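Side-chain contact in flavodoxin (Aquifex aeolicus, PDB 2ARK), which binds FMN and, as in other flavodoxins, probably serves as a low-potential electron donor to redox enzymes: residues E150-A153 with C154-G158. Residues are numbered along the deposited sequence; the frame is centred on the assembly and turned at random.
Sequences EKEA and CRRLG
A salt-bridge network of i to i+3 and i to i+4 pairs runs along one side of helix 148-168, where the carboxylate of E152 joins R155 and R156. In E152, CG anti to the backbone N (chi1 -167°) and a bend at chi2 (49°) bring the carboxylate back between the two arginines. Each oxygen takes one of them. E152 OE1 accepts an N-H from R156 NH1 at 2.8 Å on its anti side, the oxygen lying at the edge of the guanidinium and in its plane. A water closes a second link, donating to E152 OE1 at 2.7 Å and accepting from R156 NE at 2.9 Å. E152 OE2 takes R155 NH1 at 3.0 Å, nearly in line with its own C-O bond, and the carboxylate and guanidinium planes stand 29° apart. Both arginines have further acidic partners: R155 NE pairs with E27 of helix 17-30, and R156 NH2 with D127. With an alanine here both bridges and the water's acceptor go, and the two NH1 groups would probably be freer to turn, held then mainly through E27 and D127. In the backbone, R156 N bonds to E152 O (2.8 Å), while L157 packs on C92 and F94 of strand 90-97. This is an amphipathic helix covering the parallel sheet of the flavodoxin-like alpha/beta fold, its partly exposed charged network tying it to helix 17-30 and strand 121-128.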
ATOM      1  N   GLU A 150      -9.726  -0.588  22.905  1.00 32.66           N
ATOM      2  CA  GLU A 150      -8.331  -0.697  22.492  1.00 32.19           C
ATOM      3  C   GLU A 150      -7.702  -1.975  23.011  1.00 31.92           C
ATOM      4  O   GLU A 150      -6.992  -2.652  22.273  1.00 31.83           O
ATOM      5  CB  GLU A 150      -7.514   0.506  22.946  1.00 31.96           C
ATOM      6  CG  GLU A 150      -7.911   1.748  22.213  1.00 33.19           C
ATOM      7  CD  GLU A 150      -7.238   2.999  22.729  1.00 35.22           C
ATOM      8  OE1 GLU A 150      -6.857   3.061  23.925  1.00 35.57           O
ATOM      9  OE2 GLU A 150      -7.085   3.931  21.909  1.00 37.07           O
ATOM     10  N   LYS A 151      -7.977  -2.303  24.280  1.00 31.43           N
ATOM     11  CA  LYS A 151      -7.448  -3.529  24.891  1.00 31.01           C
ATOM     12  C   LYS A 151      -8.051  -4.748  24.197  1.00 29.77           C
ATOM     13  O   LYS A 151      -7.348  -5.728  23.909  1.00 29.22           O
ATOM     14  CB  LYS A 151      -7.643  -3.528  26.420  1.00 30.64           C
ATOM     15  CG  LYS A 151      -6.951  -2.318  27.104  1.00 33.24           C
ATOM     16  CD  LYS A 151      -6.523  -2.526  28.577  1.00 32.41           C
ATOM     17  CE  LYS A 151      -7.472  -1.864  29.614  1.00 37.88           C
ATOM     18  NZ  LYS A 151      -6.949  -1.847  31.069  1.00 36.09           N
ATOM     19  N   GLU A 152      -9.339  -4.639  23.868  1.00 29.18           N
ATOM     20  CA  GLU A 152     -10.104  -5.735  23.262  1.00 28.22           C
ATOM     21  C   GLU A 152      -9.724  -5.995  21.811  1.00 27.86           C
ATOM     22  O   GLU A 152      -9.686  -7.146  21.395  1.00 27.81           O
ATOM     23  CB  GLU A 152     -11.625  -5.532  23.436  1.00 27.94           C
ATOM     24  CG  GLU A 152     -12.504  -6.762  23.125  1.00 26.79           C
ATOM     25  CD  GLU A 152     -12.046  -8.072  23.791  1.00 28.50           C
ATOM     26  OE1 GLU A 152     -12.173  -9.128  23.136  1.00 28.45           O
ATOM     27  OE2 GLU A 152     -11.551  -8.062  24.953  1.00 29.30           O
ATOM     28  N   ALA A 153      -9.424  -4.933  21.055  1.00 27.50           N
ATOM     29  CA  ALA A 153      -8.889  -5.074  19.680  1.00 26.39           C
ATOM     30  C   ALA A 153      -7.659  -5.986  19.667  1.00 26.51           C
ATOM     31  O   ALA A 153      -7.531  -6.848  18.799  1.00 25.86           O
ATOM     32  CB  ALA A 153      -8.544  -3.707  19.100  1.00 25.48           C
ATOM     33  N   CYS A 154      -6.776  -5.781  20.653  1.00 26.68           N
ATOM     34  CA  CYS A 154      -5.510  -6.494  20.773  1.00 27.62           C
ATOM     35  C   CYS A 154      -5.746  -7.934  21.088  1.00 27.30           C
ATOM     36  O   CYS A 154      -5.182  -8.806  20.467  1.00 28.74           O
ATOM     37  CB  CYS A 154      -4.630  -5.880  21.858  1.00 27.26           C
ATOM     38  SG  CYS A 154      -3.974  -4.243  21.434  1.00 32.23           S
ATOM     39  N   ARG A 155      -6.592  -8.177  22.061  1.00 27.38           N
ATOM     40  CA  ARG A 155      -7.032  -9.506  22.365  1.00 26.72           C
ATOM     41  C   ARG A 155      -7.673 -10.202  21.165  1.00 27.11           C
ATOM     42  O   ARG A 155      -7.350 -11.361  20.876  1.00 27.50           O
ATOM     43  CB  ARG A 155      -8.001  -9.451  23.526  1.00 26.80           C
ATOM     44  CG  ARG A 155      -7.404  -9.046  24.855  1.00 24.33           C
ATOM     45  CD  ARG A 155      -8.394  -9.409  25.996  1.00 24.91           C
ATOM     46  NE  ARG A 155      -8.040  -8.705  27.227  1.00 25.98           N
ATOM     47  CZ  ARG A 155      -8.610  -7.574  27.647  1.00 27.39           C
ATOM     48  NH1 ARG A 155      -9.609  -7.024  26.954  1.00 27.80           N
ATOM     49  NH2 ARG A 155      -8.192  -6.996  28.779  1.00 26.13           N
ATOM     50  N   ARG A 156      -8.562  -9.508  20.460  1.00 26.79           N
ATOM     51  CA  ARG A 156      -9.267 -10.126  19.333  1.00 27.07           C
ATOM     52  C   ARG A 156      -8.339 -10.639  18.219  1.00 27.67           C
ATOM     53  O   ARG A 156      -8.583 -11.722  17.645  1.00 27.82           O
ATOM     54  CB  ARG A 156     -10.330  -9.197  18.735  1.00 26.91           C
ATOM     55  CG  ARG A 156     -11.245  -9.912  17.733  1.00 26.45           C
ATOM     56  CD  ARG A 156     -12.038 -11.052  18.443  1.00 27.58           C
ATOM     57  NE  ARG A 156     -12.545 -10.553  19.714  1.00 25.84           N
ATOM     58  CZ  ARG A 156     -13.713  -9.945  19.870  1.00 23.61           C
ATOM     59  NH1 ARG A 156     -14.054  -9.503  21.060  1.00 20.60           N
ATOM     60  NH2 ARG A 156     -14.543  -9.797  18.853  1.00 22.53           N
ATOM     61  N   LEU A 157      -7.298  -9.858  17.912  1.00 27.44           N
ATOM     62  CA  LEU A 157      -6.284 -10.278  16.964  1.00 27.04           C
ATOM     63  C   LEU A 157      -5.700 -11.650  17.280  1.00 27.17           C
ATOM     64  O   LEU A 157      -5.681 -12.522  16.425  1.00 26.71           O
ATOM     65  CB  LEU A 157      -5.173  -9.238  16.858  1.00 26.38           C
ATOM     66  CG  LEU A 157      -4.231  -9.537  15.662  1.00 26.47           C
ATOM     67  CD1 LEU A 157      -4.894  -9.255  14.245  1.00 24.91           C
ATOM     68  CD2 LEU A 157      -2.934  -8.821  15.836  1.00 22.09           C
ATOM     69  N   GLY A 158      -5.223 -11.832  18.519  1.00 27.82           N
ATOM     70  CA  GLY A 158      -4.623 -13.088  18.949  1.00 27.25           C
ATOM     71  C   GLY A 158      -5.620 -14.227  18.948  1.00 27.27           C
ATOM     72  O   GLY A 158      -5.268 -15.358  18.586  1.00 27.50           O
TER
HETATM   73  O   HOH W   1     -11.133 -11.371  22.078  1.00 17.77           O